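Local atomic coordinates of F-actin-capping protein subunit alpha (Plasmodium berghei, PDB entry 7A0H), a protein that probably caps the fast-growing barbed ends of actin filaments without severing them, here as a homodimer of alpha subunits. Residues F44-I49 and N92-K97; D65-I70 and N155-S160; N84-A89 and L104-H109; S194-N199 and I207-T212. One frame throughout, in Å; residues are numbered along the deposited sequence.

Interaction 1: residues F44-I49 and N92-K97; sequences FIEDII and NHLKRK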
loop_
_atom_site.group_PDB
_atom_site.type_symbol
_atom_site.label_atom_id
_atom_site.label_comp_id
_atom_site.label_asym_id
_atom_site.label_seq_id
_atom_site.Cartn_x
_atom_site.Cartn_y
_atom_site.Cartn_z
ATOM N N PHE A 44 -24.794 -4.013 -0.285
ATOM C CA PHE A 44 -23.830 -3.025 0.156
ATOM C C PHE A 44 -22.483 -3.293 -0.488
ATOM O O PHE A 44 -21.861 -2.393 -1.050
ATOM C CB PHE A 44 -23.702 -3.080 1.676
ATOM C CG PHE A 44 -22.694 -2.146 2.262
ATOM C CD1 PHE A 44 -22.993 -0.814 2.470
ATOM C CD2 PHE A 44 -21.458 -2.621 2.665
ATOM C CE1 PHE A 44 -22.070 0.026 3.048
ATOM C CE2 PHE A 44 -20.540 -1.783 3.222
ATOM C CZ PHE A 44 -20.853 -0.458 3.420
ATOM N N ILE A 45 -22.067 -4.551 -0.509
ATOM C CA ILE A 45 -20.786 -4.866 -1.100
ATOM C C ILE A 45 -20.866 -4.610 -2.594
ATOM O O ILE A 45 -19.943 -4.041 -3.182
ATOM C CB ILE A 45 -20.384 -6.306 -0.783
ATOM C CG1 ILE A 45 -20.042 -6.492 0.696
ATOM C CG2 ILE A 45 -19.119 -6.724 -1.566
ATOM C CD1 ILE A 45 -19.828 -8.000 1.078
ATOM N N GLU A 46 -21.961 -5.032 -3.239
ATOM C CA GLU A 46 -22.087 -4.794 -4.669
ATOM C C GLU A 46 -22.027 -3.294 -4.993
ATOM O O GLU A 46 -21.379 -2.907 -5.951
ATOM C CB GLU A 46 -23.367 -5.411 -5.227
ATOM C CG GLU A 46 -23.381 -5.358 -6.824
ATOM C CD GLU A 46 -23.859 -4.032 -7.405
ATOM O OE1 GLU A 46 -24.518 -3.260 -6.665
ATOM O OE2 GLU A 46 -23.634 -3.774 -8.625
ATOM N N ASP A 47 -22.671 -2.438 -4.194
ATOM C CA ASP A 47 -22.601 -1.003 -4.434
ATOM C C ASP A 47 -21.180 -0.490 -4.309
ATOM O O ASP A 47 -20.667 0.194 -5.202
ATOM C CB ASP A 47 -23.556 -0.255 -3.511
ATOM C CG ASP A 47 -24.972 -0.322 -4.051
ATOM O OD1 ASP A 47 -25.103 -0.151 -5.300
ATOM O OD2 ASP A 47 -25.932 -0.610 -3.303
ATOM N N ILE A 48 -20.512 -0.836 -3.228
ATOM C CA ILE A 48 -19.149 -0.374 -3.032
ATOM C C ILE A 48 -18.247 -0.813 -4.185
ATOM O O ILE A 48 -17.340 -0.083 -4.610
ATOM C CB ILE A 48 -18.604 -0.902 -1.697
ATOM C CG1 ILE A 48 -19.046 0.011 -0.584
ATOM C CG2 ILE A 48 -17.108 -1.034 -1.789
ATOM C CD1 ILE A 48 -18.645 -0.537 0.773
ATOM N N ILE A 49 -18.450 -2.018 -4.688
ATOM C CA ILE A 49 -17.559 -2.462 -5.740
ATOM C C ILE A 49 -17.907 -1.766 -7.066
ATOM O O ILE A 49 -17.028 -1.444 -7.867
ATOM C CB ILE A 49 -17.613 -3.982 -5.837
ATOM C CG1 ILE A 49 -16.942 -4.588 -4.598
ATOM C CG2 ILE A 49 -16.885 -4.518 -7.004
ATOM C CD1 ILE A 49 -15.418 -4.307 -4.539
ATOM N N ASN A 92 -22.190 -7.310 -14.258
ATOM C CA ASN A 92 -22.007 -7.782 -12.882
ATOM C C ASN A 92 -20.635 -7.323 -12.399
ATOM O O ASN A 92 -19.590 -7.768 -12.911
ATOM C CB ASN A 92 -22.155 -9.291 -12.729
ATOM C CG ASN A 92 -22.081 -9.746 -11.251
ATOM O OD1 ASN A 92 -21.480 -9.051 -10.416
ATOM N ND2 ASN A 92 -22.788 -10.887 -10.910
ATOM N N HIS A 93 -20.659 -6.477 -11.380
ATOM C CA HIS A 93 -19.439 -5.845 -10.905
ATOM C C HIS A 93 -18.568 -6.802 -10.098
ATOM O O HIS A 93 -17.340 -6.714 -10.173
ATOM C CB HIS A 93 -19.808 -4.635 -10.085
ATOM C CG HIS A 93 -20.449 -3.559 -10.880
ATOM N ND1 HIS A 93 -19.720 -2.683 -11.666
ATOM C CD2 HIS A 93 -21.744 -3.207 -11.008
ATOM C CE1 HIS A 93 -20.554 -1.829 -12.238
ATOM N NE2 HIS A 93 -21.784 -2.113 -11.834
ATOM N N LEU A 94 -19.161 -7.695 -9.313
ATOM C CA LEU A 94 -18.333 -8.660 -8.602
ATOM C C LEU A 94 -17.721 -9.637 -9.586
ATOM O O LEU A 94 -16.536 -9.979 -9.495
ATOM C CB LEU A 94 -19.145 -9.401 -7.544
ATOM C CG LEU A 94 -19.970 -8.534 -6.596
ATOM C CD1 LEU A 94 -21.318 -9.198 -6.220
ATOM C CD2 LEU A 94 -19.111 -8.248 -5.361
ATOM N N LYS A 95 -18.523 -10.113 -10.527
ATOM C CA LYS A 95 -17.994 -11.051 -11.501
ATOM C C LYS A 95 -17.188 -10.358 -12.603
ATOM O O LYS A 95 -16.371 -11.013 -13.260
ATOM C CB LYS A 95 -19.167 -11.828 -12.114
ATOM C CG LYS A 95 -20.006 -12.699 -11.169
ATOM C CD LYS A 95 -19.228 -13.977 -10.763
ATOM C CE LYS A 95 -20.090 -14.996 -9.970
ATOM N NZ LYS A 95 -19.300 -16.012 -9.107
ATOM N N ARG A 96 -17.411 -9.062 -12.830
ATOM C CA ARG A 96 -16.775 -8.351 -13.948
ATOM C C ARG A 96 -17.104 -9.041 -15.269
ATOM O O ARG A 96 -16.228 -9.477 -16.027
ATOM C CB ARG A 96 -15.258 -8.233 -13.769
ATOM C CG ARG A 96 -14.842 -7.252 -12.668
ATOM C CD ARG A 96 -13.385 -6.836 -12.798
ATOM N NE ARG A 96 -12.999 -5.899 -11.734
ATOM C CZ ARG A 96 -11.744 -5.485 -11.511
ATOM N NH1 ARG A 96 -10.738 -5.931 -12.273
ATOM N NH2 ARG A 96 -11.492 -4.610 -10.545
ATOM N N LYS A 97 -18.398 -9.158 -15.527
ATOM C CA LYS A 97 -18.863 -9.735 -16.770
ATOM C C LYS A 97 -20.109 -9.026 -17.207
ATOM O O LYS A 97 -20.770 -8.347 -16.417
ATOM C CB LYS A 97 -19.117 -11.239 -16.682
ATOM C CG LYS A 97 -20.221 -11.658 -15.695
ATOM C CD LYS A 97 -20.622 -13.151 -15.906
ATOM C CE LYS A 97 -21.647 -13.660 -14.896
ATOM N NZ LYS A 97 -21.832 -15.146 -15.083
HETATM O O HOH W 1 -23.051 -5.886 -9.763
#
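The turn of the beta hairpin made by strands 87-92 and 97-103 leans on helix 39-55, with H93 and L94 against I45, E46 and I49. N92 opens the turn with an Asx motif, its OD1 accepting from the backbone N of K95, and a G1 beta bulge sets R96 and K97 against N92. E46 brings the polar part of the contact: with CG anti to the backbone N (chi1 -171°) and a bend at chi2, its carboxylate turns back to the hairpin. There OE2 comes to the edge of the imidazole, near the ring plane, 3.1 Å from H93 CD2, where the ring's C-H is probably polarised enough to suit a carboxylate; the two planes are 55° apart. A water joins the same pair, giving a proton to E46 OE2 and accepting one from H93 N at 2.9 Å. Branched residues supply the greasy side. I45 CG2 lies 4.1 Å from L94 CD2, the two side chains crossing at about a right angle, and I49 CG1 is 4.3 Å from L94 CD2, while I49 CG2 lies against the backbone O of H93. Beyond the pair, the Y80 ring meets H93 nearly perpendicularly, N53 of helix 39-55 makes a weak hydrogen bond with H93 ND1, and I45, I49 and L94 also touch helix 21-35.

Interaction 2: residues D65-I70 and N155-S160; sequences DEYIII and NVKCAS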
loop_
_atom_site.group_PDB
_atom_site.type_symbol
_atom_site.label_atom_id
_atom_site.label_comp_id
_atom_site.label_asym_id
_atom_site.label_seq_id
_atom_site.Cartn_x
_atom_site.Cartn_y
_atom_site.Cartn_z
ATOM N N ASP A 65 -13.111 -9.942 -28.227
ATOM C CA ASP A 65 -12.211 -8.830 -28.507
ATOM C C ASP A 65 -12.762 -7.447 -28.177
ATOM O O ASP A 65 -12.077 -6.451 -28.452
ATOM C CB ASP A 65 -11.758 -8.843 -29.970
ATOM C CG ASP A 65 -10.999 -10.110 -30.339
ATOM O OD1 ASP A 65 -10.082 -10.495 -29.584
ATOM O OD2 ASP A 65 -11.322 -10.738 -31.374
ATOM N N GLU A 66 -13.917 -7.338 -27.527
ATOM C CA GLU A 66 -14.443 -6.038 -27.134
ATOM C C GLU A 66 -14.330 -5.847 -25.623
ATOM O O GLU A 66 -13.971 -6.754 -24.856
ATOM C CB GLU A 66 -15.918 -5.866 -27.524
ATOM C CG GLU A 66 -16.282 -6.030 -29.002
ATOM C CD GLU A 66 -15.794 -4.932 -29.933
ATOM O OE1 GLU A 66 -15.254 -3.878 -29.484
ATOM O OE2 GLU A 66 -15.979 -5.143 -31.154
ATOM N N TYR A 67 -14.591 -4.615 -25.215
ATOM C CA TYR A 67 -14.543 -4.255 -23.819
ATOM C C TYR A 67 -15.628 -3.207 -23.581
ATOM O O TYR A 67 -15.891 -2.358 -24.433
ATOM C CB TYR A 67 -13.204 -3.653 -23.354
ATOM C CG TYR A 67 -12.066 -4.687 -23.315
ATOM C CD1 TYR A 67 -11.917 -5.570 -22.241
ATOM C CD2 TYR A 67 -11.142 -4.777 -24.384
ATOM C CE1 TYR A 67 -10.894 -6.543 -22.249
ATOM C CE2 TYR A 67 -10.155 -5.748 -24.396
ATOM C CZ TYR A 67 -10.027 -6.623 -23.339
ATOM O OH TYR A 67 -9.021 -7.552 -23.377
ATOM N N ILE A 68 -16.250 -3.317 -22.436
ATOM C CA ILE A 68 -17.077 -2.277 -21.854
ATOM C C ILE A 68 -16.171 -1.627 -20.855
ATOM O O ILE A 68 -15.431 -2.330 -20.148
ATOM C CB ILE A 68 -18.333 -2.846 -21.137
ATOM C CG1 ILE A 68 -19.292 -3.532 -22.104
ATOM C CG2 ILE A 68 -19.039 -1.713 -20.413
ATOM C CD1 ILE A 68 -19.964 -2.525 -23.027
ATOM N N ILE A 69 -16.215 -0.305 -20.774
ATOM C CA ILE A 69 -15.387 0.391 -19.802
ATOM C C ILE A 69 -16.293 0.997 -18.756
ATOM O O ILE A 69 -17.213 1.754 -19.088
ATOM C CB ILE A 69 -14.518 1.458 -20.439
ATOM C CG1 ILE A 69 -13.848 0.953 -21.718
ATOM C CG2 ILE A 69 -13.467 1.847 -19.433
ATOM C CD1 ILE A 69 -12.986 2.001 -22.268
ATOM N N ILE A 70 -16.015 0.690 -17.492
ATOM C CA ILE A 70 -16.863 1.092 -16.411
ATOM C C ILE A 70 -16.348 2.373 -15.835
ATOM O O ILE A 70 -15.244 2.382 -15.299
ATOM C CB ILE A 70 -16.881 0.047 -15.288
ATOM C CG1 ILE A 70 -17.111 -1.389 -15.742
ATOM C CG2 ILE A 70 -17.935 0.410 -14.334
ATOM C CD1 ILE A 70 -18.361 -1.562 -16.520
ATOM N N ASN A 155 0.686 -10.662 -20.900
ATOM C CA ASN A 155 -0.628 -10.512 -21.495
ATOM C C ASN A 155 -0.977 -9.054 -21.260
ATOM O O ASN A 155 -0.832 -8.559 -20.141
ATOM C CB ASN A 155 -1.612 -11.483 -20.850
ATOM C CG ASN A 155 -2.940 -11.503 -21.543
ATOM O OD1 ASN A 155 -3.024 -11.488 -22.768
ATOM N ND2 ASN A 155 -4.004 -11.543 -20.752
ATOM N N VAL A 156 -1.344 -8.343 -22.316
ATOM C CA VAL A 156 -1.674 -6.924 -22.213
ATOM C C VAL A 156 -3.075 -6.700 -22.792
ATOM O O VAL A 156 -3.384 -7.206 -23.873
ATOM C CB VAL A 156 -0.603 -6.061 -22.912
ATOM C CG1 VAL A 156 -0.410 -6.517 -24.332
ATOM C CG2 VAL A 156 -0.978 -4.584 -22.835
ATOM N N LYS A 157 -3.936 -5.989 -22.033
ATOM C CA LYS A 157 -5.302 -5.683 -22.472
ATOM C C LYS A 157 -5.443 -4.177 -22.615
ATOM O O LYS A 157 -5.150 -3.442 -21.654
ATOM C CB LYS A 157 -6.362 -6.221 -21.489
ATOM C CG LYS A 157 -6.367 -7.778 -21.311
ATOM C CD LYS A 157 -7.440 -8.257 -20.299
ATOM C CE LYS A 157 -7.605 -9.785 -20.326
ATOM N NZ LYS A 157 -8.236 -10.329 -21.589
ATOM N N CYS A 158 -5.898 -3.730 -23.803
ATOM C CA CYS A 158 -5.910 -2.323 -24.194
ATOM C C CYS A 158 -7.317 -1.966 -24.634
ATOM O O CYS A 158 -8.015 -2.765 -25.278
ATOM C CB CYS A 158 -4.922 -2.004 -25.350
ATOM S SG CYS A 158 -4.803 -0.185 -25.796
ATOM N N ALA A 159 -7.737 -0.763 -24.294
ATOM C CA ALA A 159 -9.030 -0.321 -24.796
ATOM C C ALA A 159 -9.029 1.193 -24.838
ATOM O O ALA A 159 -8.324 1.858 -24.044
ATOM C CB ALA A 159 -10.190 -0.904 -23.933
ATOM N N SER A 160 -9.805 1.725 -25.786
ATOM C CA SER A 160 -9.973 3.163 -25.927
ATOM C C SER A 160 -11.391 3.425 -26.420
ATOM O O SER A 160 -11.935 2.636 -27.207
ATOM C CB SER A 160 -9.004 3.795 -26.970
ATOM O OG SER A 160 -9.123 3.121 -28.269
#
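Y67 and K157 cross at about a right angle where strand 66-70 of a two-stranded antiparallel sheet passes over strand 154-167, an edge strand, within this chain, of the five-stranded antiparallel sheet. The two strands are not hydrogen-bonded neighbours: their axes stay 7.9 Å apart and their directions differ by 65°, so the space between them is bridged mainly by side chains. Tyrosine suits this, being long enough to span it while ending in a polar group. Its CG lies beside the backbone N and anti to the carbonyl carbon (chi1 -70°), which sends the ring along strand 154-167. The ring meets that strand obliquely: Y67 CD2 is 4.0 Å from A159 CB, and CE2 is 3.8 Å from C158 O. A159 is small enough to let the ring settle close to the backbone, and I69 CD1 reaches A159 CB at 4.4 Å. L59 of strand 58-62 also touches Y67, I69 and A159. The CB of C158 points away from strand 66-70, and its side chain touches C179, with which a disulfide has been seen. K157 runs extended as far as CE, its methylenes beside the phenol oxygen, and then bends at chi4 (-69°). That last turn brings K157 NZ back to Y67 OH, to which it donates a weak hydrogen bond at 3.4 Å.

Interaction 3: residues N84-A89 and L104-H109; sequences NLKILA and LTKLDH
K106 reaches across to K86 and L85 by its far end. From CB the chain leaves beside its own backbone N and bends at chi2 (-80°), then runs extended through CD, which passes 4.2 Å from K86 CB. CE follows at 4.0 Å from L85 O, and NZ finishes the reach with a hydrogen bond of 3.1 Å to that carbonyl oxygen, coming from above the carbonyl plane. K106 NZ also lies 3.5 Å from K86 CB. Lysine fits here because its flexible methylenes can cover a neighbouring chain before the charge finds an oxygen. The contact closes the far end of the beta hairpin of strands 87-92 and 97-103, just where the second strand gives way to the loop leading to helix 112-131. K86, with positive phi, and I87 form a G1 beta bulge opposite H82. The backbone bond from L104 N to K86 O, 2.8 Å and nearly straight at 170°, extends the hairpin pairing, and a water lies within hydrogen-bonding distance of both K86 O and L104 O. The tip of K86 leads away to a salt bridge with E114. On the apolar side, L104 CD2 sits 3.9 Å from L88 CD1; the two leucines cross at about a right angle, and both touch L81.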
loop_
_atom_site.group_PDB
_atom_site.type_symbol
_atom_site.label_atom_id
_atom_site.label_comp_id
_atom_site.label_asym_id
_atom_site.label_seq_id
_atom_site.Cartn_x
_atom_site.Cartn_y
_atom_site.Cartn_z
ATOM N N ASN A 84 -19.323 3.018 -29.627
ATOM C CA ASN A 84 -19.257 2.575 -31.005
ATOM C C ASN A 84 -20.270 1.537 -31.368
ATOM O O ASN A 84 -20.802 1.582 -32.477
ATOM C CB ASN A 84 -17.862 2.108 -31.356
ATOM C CG ASN A 84 -16.911 3.288 -31.476
ATOM O OD1 ASN A 84 -17.344 4.476 -31.427
ATOM N ND2 ASN A 84 -15.636 2.999 -31.485
ATOM N N LEU A 85 -20.510 0.526 -30.503
ATOM C CA LEU A 85 -21.530 -0.459 -30.843
ATOM C C LEU A 85 -22.954 0.036 -30.626
ATOM O O LEU A 85 -23.888 -0.600 -31.141
ATOM C CB LEU A 85 -21.321 -1.779 -30.051
ATOM C CG LEU A 85 -19.988 -2.444 -30.385
ATOM C CD1 LEU A 85 -19.570 -3.486 -29.425
ATOM C CD2 LEU A 85 -20.097 -3.064 -31.746
ATOM N N LYS A 86 -23.156 1.109 -29.856
ATOM C CA LYS A 86 -24.505 1.599 -29.605
ATOM C C LYS A 86 -25.305 0.549 -28.843
ATOM O O LYS A 86 -26.338 0.043 -29.287
ATOM C CB LYS A 86 -25.174 1.969 -30.929
ATOM C CG LYS A 86 -24.480 3.153 -31.689
ATOM C CD LYS A 86 -24.470 4.410 -30.779
ATOM C CE LYS A 86 -24.077 5.711 -31.515
ATOM N NZ LYS A 86 -22.637 5.794 -31.900
ATOM N N ILE A 87 -24.815 0.258 -27.657
ATOM C CA ILE A 87 -25.262 -0.852 -26.822
ATOM C C ILE A 87 -25.124 -0.363 -25.393
ATOM O O ILE A 87 -24.131 0.311 -25.072
ATOM C CB ILE A 87 -24.394 -2.089 -27.093
ATOM C CG1 ILE A 87 -25.104 -3.013 -28.056
ATOM C CG2 ILE A 87 -23.920 -2.711 -25.792
ATOM C CD1 ILE A 87 -24.144 -4.086 -28.561
ATOM N N LEU A 88 -26.163 -0.574 -24.586
ATOM C CA LEU A 88 -26.080 -0.421 -23.146
ATOM C C LEU A 88 -25.893 -1.819 -22.593
ATOM O O LEU A 88 -26.674 -2.730 -22.914
ATOM C CB LEU A 88 -27.350 0.179 -22.547
ATOM C CG LEU A 88 -27.817 1.493 -23.190
ATOM C CD1 LEU A 88 -29.233 1.899 -22.721
ATOM C CD2 LEU A 88 -26.865 2.626 -22.889
ATOM N N ALA A 89 -24.866 -1.986 -21.781
ATOM C CA ALA A 89 -24.485 -3.285 -21.251
ATOM C C ALA A 89 -24.811 -3.270 -19.775
ATOM O O ALA A 89 -24.465 -2.325 -19.034
ATOM C CB ALA A 89 -23.003 -3.584 -21.471
ATOM N N LEU A 104 -29.074 0.178 -28.851
ATOM C CA LEU A 104 -29.757 1.412 -29.221
ATOM C C LEU A 104 -30.135 1.327 -30.678
ATOM O O LEU A 104 -29.468 0.660 -31.471
ATOM C CB LEU A 104 -28.847 2.616 -28.965
ATOM C CG LEU A 104 -28.343 2.676 -27.514
ATOM C CD1 LEU A 104 -27.460 3.828 -27.501
ATOM C CD2 LEU A 104 -29.453 2.836 -26.450
ATOM N N THR A 105 -31.239 1.967 -31.012
ATOM C CA THR A 105 -31.689 2.010 -32.400
ATOM C C THR A 105 -30.719 2.903 -33.153
ATOM O O THR A 105 -30.345 3.970 -32.655
ATOM C CB THR A 105 -33.118 2.530 -32.490
ATOM O OG1 THR A 105 -33.954 1.859 -31.519
ATOM C CG2 THR A 105 -33.688 2.273 -33.866
ATOM N N LYS A 106 -30.283 2.458 -34.320
ATOM C CA LYS A 106 -29.293 3.200 -35.086
ATOM C C LYS A 106 -29.956 4.326 -35.871
ATOM O O LYS A 106 -31.108 4.217 -36.294
ATOM C CB LYS A 106 -28.561 2.278 -36.058
ATOM C CG LYS A 106 -28.008 1.001 -35.452
ATOM C CD LYS A 106 -26.709 1.251 -34.726
ATOM C CE LYS A 106 -25.894 -0.036 -34.570
ATOM N NZ LYS A 106 -24.552 0.308 -33.999
ATOM N N LEU A 107 -29.221 5.421 -36.057
ATOM C CA LEU A 107 -29.705 6.562 -36.820
ATOM C C LEU A 107 -29.156 6.500 -38.238
ATOM O O LEU A 107 -27.957 6.271 -38.437
ATOM C CB LEU A 107 -29.283 7.884 -36.178
ATOM C CG LEU A 107 -29.953 8.239 -34.869
ATOM C CD1 LEU A 107 -29.454 9.571 -34.366
ATOM C CD2 LEU A 107 -31.490 8.253 -34.991
ATOM N N ASP A 108 -30.037 6.707 -39.219
ATOM C CA ASP A 108 -29.574 6.754 -40.600
ATOM C C ASP A 108 -28.544 7.867 -40.762
ATOM O O ASP A 108 -27.474 7.665 -41.344
ATOM C CB ASP A 108 -30.758 6.937 -41.546
ATOM C CG ASP A 108 -31.321 5.610 -42.036
ATOM O OD1 ASP A 108 -31.241 4.615 -41.285
ATOM O OD2 ASP A 108 -31.840 5.550 -43.175
ATOM N N HIS A 109 -28.830 9.037 -40.192
ATOM C CA HIS A 109 -27.922 10.155 -40.200
ATOM C C HIS A 109 -27.541 10.539 -38.773
ATOM O O HIS A 109 -28.386 11.013 -38.011
ATOM C CB HIS A 109 -28.554 11.341 -40.923
ATOM C CG HIS A 109 -28.805 11.098 -42.378
ATOM N ND1 HIS A 109 -30.043 10.770 -42.881
ATOM C CD2 HIS A 109 -27.963 11.133 -43.437
ATOM C CE1 HIS A 109 -29.959 10.619 -44.190
ATOM N NE2 HIS A 109 -28.707 10.834 -44.553
HETATM O O HOH W 2 -27.118 -1.115 -31.461
#

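Interaction 4: residues S194-N199 and I207-T212; sequences SSWNVN and IILTGT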
loop_
_atom_site.group_PDB
_atom_site.type_symbol
_atom_site.label_atom_id
_atom_site.label_comp_id
_atom_site.label_asym_id
_atom_site.label_seq_id
_atom_site.Cartn_x
_atom_site.Cartn_y
_atom_site.Cartn_z
ATOM N N SER A 194 -5.644 6.962 -19.270
ATOM C CA SER A 194 -5.387 8.319 -19.799
ATOM C C SER A 194 -6.708 8.927 -20.252
ATOM O O SER A 194 -7.350 8.428 -21.202
ATOM C CB SER A 194 -4.374 8.285 -20.961
ATOM O OG SER A 194 -4.193 9.596 -21.510
ATOM N N SER A 195 -7.139 9.967 -19.585
ATOM C CA SER A 195 -8.496 10.410 -19.801
ATOM C C SER A 195 -8.556 11.894 -20.082
ATOM O O SER A 195 -7.826 12.685 -19.454
ATOM C CB SER A 195 -9.435 10.007 -18.529
ATOM O OG SER A 195 -8.925 10.612 -17.357
ATOM N N TRP A 196 -9.466 12.283 -20.977
ATOM C CA TRP A 196 -9.447 13.620 -21.606
ATOM C C TRP A 196 -10.878 14.080 -21.789
ATOM O O TRP A 196 -11.743 13.304 -22.261
ATOM C CB TRP A 196 -8.692 13.549 -22.970
ATOM C CG TRP A 196 -7.291 13.126 -22.691
ATOM C CD1 TRP A 196 -6.829 11.838 -22.634
ATOM C CD2 TRP A 196 -6.180 13.971 -22.336
ATOM N NE1 TRP A 196 -5.520 11.811 -22.180
ATOM C CE2 TRP A 196 -5.096 13.106 -22.028
ATOM C CE3 TRP A 196 -5.996 15.368 -22.283
ATOM C CZ2 TRP A 196 -3.790 13.602 -21.754
ATOM C CZ3 TRP A 196 -4.737 15.861 -21.919
ATOM C CH2 TRP A 196 -3.639 14.964 -21.671
ATOM N N ASN A 197 -11.128 15.299 -21.340
ATOM C CA ASN A 197 -12.423 15.933 -21.542
ATOM C C ASN A 197 -12.310 17.289 -22.265
ATOM O O ASN A 197 -11.407 18.106 -21.998
ATOM C CB ASN A 197 -13.072 16.142 -20.194
ATOM C CG ASN A 197 -14.534 16.347 -20.295
ATOM O OD1 ASN A 197 -15.286 15.439 -20.635
ATOM N ND2 ASN A 197 -14.963 17.561 -20.012
ATOM N N VAL A 198 -13.237 17.537 -23.164
ATOM C CA VAL A 198 -13.378 18.879 -23.717
ATOM C C VAL A 198 -14.849 19.253 -23.717
ATOM O O VAL A 198 -15.706 18.477 -24.172
ATOM C CB VAL A 198 -12.790 19.059 -25.139
ATOM C CG1 VAL A 198 -13.332 18.071 -26.044
ATOM C CG2 VAL A 198 -13.148 20.427 -25.673
ATOM N N ASN A 199 -15.141 20.433 -23.216
ATOM C CA ASN A 199 -16.505 20.932 -23.200
ATOM C C ASN A 199 -16.512 22.192 -24.072
ATOM O O ASN A 199 -15.825 23.159 -23.750
ATOM C CB ASN A 199 -16.947 21.210 -21.746
ATOM C CG ASN A 199 -18.433 21.492 -21.637
ATOM O OD1 ASN A 199 -19.270 20.647 -22.001
ATOM N ND2 ASN A 199 -18.770 22.720 -21.244
ATOM N N ILE A 207 -10.549 25.771 -27.514
ATOM C CA ILE A 207 -11.129 24.871 -26.534
ATOM C C ILE A 207 -10.097 24.641 -25.470
ATOM O O ILE A 207 -8.911 24.907 -25.656
ATOM C CB ILE A 207 -11.568 23.544 -27.120
ATOM C CG1 ILE A 207 -10.313 22.828 -27.537
ATOM C CG2 ILE A 207 -12.677 23.830 -28.148
ATOM C CD1 ILE A 207 -10.642 21.609 -28.379
ATOM N N ILE A 208 -10.600 24.187 -24.326
ATOM C CA ILE A 208 -9.813 23.767 -23.185
ATOM C C ILE A 208 -9.891 22.254 -23.158
ATOM O O ILE A 208 -10.979 21.690 -23.201
ATOM C CB ILE A 208 -10.351 24.339 -21.878
ATOM C CG1 ILE A 208 -10.294 25.865 -21.916
ATOM C CG2 ILE A 208 -9.523 23.882 -20.699
ATOM C CD1 ILE A 208 -8.955 26.393 -22.429
ATOM N N LEU A 209 -8.770 21.623 -23.209
ATOM C CA LEU A 209 -8.640 20.185 -23.106
ATOM C C LEU A 209 -7.969 19.927 -21.741
ATOM O O LEU A 209 -6.923 20.491 -21.446
ATOM C CB LEU A 209 -7.825 19.662 -24.277
ATOM C CG LEU A 209 -7.678 18.153 -24.273
ATOM C CD1 LEU A 209 -9.030 17.392 -24.625
ATOM C CD2 LEU A 209 -6.598 17.766 -25.231
ATOM N N THR A 210 -8.693 19.262 -20.837
ATOM C CA THR A 210 -8.212 18.827 -19.511
ATOM C C THR A 210 -7.987 17.332 -19.563
ATOM O O THR A 210 -8.752 16.617 -20.221
ATOM C CB THR A 210 -9.237 19.049 -18.415
ATOM O OG1 THR A 210 -10.433 18.362 -18.830
ATOM C CG2 THR A 210 -9.483 20.521 -18.207
ATOM N N GLY A 211 -6.925 16.871 -18.931
ATOM C CA GLY A 211 -6.609 15.464 -18.956
ATOM C C GLY A 211 -5.997 15.017 -17.652
ATOM O O GLY A 211 -5.501 15.815 -16.837
ATOM N N THR A 212 -6.062 13.689 -17.455
ATOM C CA THR A 212 -5.441 13.034 -16.303
ATOM C C THR A 212 -4.808 11.740 -16.767
ATOM O O THR A 212 -5.426 10.974 -17.515
ATOM C CB THR A 212 -6.478 12.773 -15.211
ATOM O OG1 THR A 212 -7.134 14.005 -14.852
ATOM C CG2 THR A 212 -5.849 12.098 -13.921
HETATM O O HOH W 3 -6.993 8.847 -16.223
HETATM O O HOH W 4 -12.607 19.884 -19.825
HETATM O O HOH W 5 -13.475 21.874 -21.729
HETATM O O HOH W 6 -13.429 24.337 -24.146
#
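With CG beside its backbone N (chi1 -61°) and the ring turned nearly square to that bond (chi2 89°), W196 lays its indole over G211 on the next strand. L209 takes the other common setting, CG anti to the backbone N (chi1 -178°), which turns its branch toward the same ring, L209 CG being 3.8 Å from W196 CE3. G211 CA stands 3.6 Å from the centroid of the six-membered ring of W196, a CH-pi contact over the face. Glycine suits the place because, with no side chain, its CA is left open to the ring face. The ring's rotation is also fixed at its edge, where W196 NE1 donates in plane to S194 OG at 2.7 Å. The backbones form an antiparallel beta hairpin: S195 with T212 and N197 with T210 are hydrogen-bonded pairs, and W196 with G211 is a non-hydrogen-bonded one. T212 N to S195 O is 2.8 Å and N197 N to T210 O is 2.9 Å. Nearer the turn, waters replace direct bonds between N199 and I208. On the indole's face of the sheet V198 CG2 meets I207 CB at 3.8 Å, whereas S195, N197, T210 and T212 occupy the other face. Strands 170-183 and 223-238 continue the sheet outward, and helix 243-266 covers W196, I207 and L209, its E258 hydrogen-bonded to S194 OG.

Interactions 1 and 3 sit at the two ends of one hairpin, strands 87-92 and 97-103: interaction 1 sets its turn on helix 39-55, and interaction 3 ties its open end, their centres 26 Å apart. Strand 66-70 of interaction 2 touches both, I70 CG2 lying 4.0 Å from H93 CE1 and I68 CD1 3.6 Å from A89 CB. Its opposite side faces strand 154-167, so interaction 2 links the hairpin region to the five-stranded sheet. Interaction 4 lies within that same sheet, about 7 Å from interaction 2 between nearest atoms. Interactions 1 and 4 lie on opposite sides of the chain's centre, their own centres 28 Å apart.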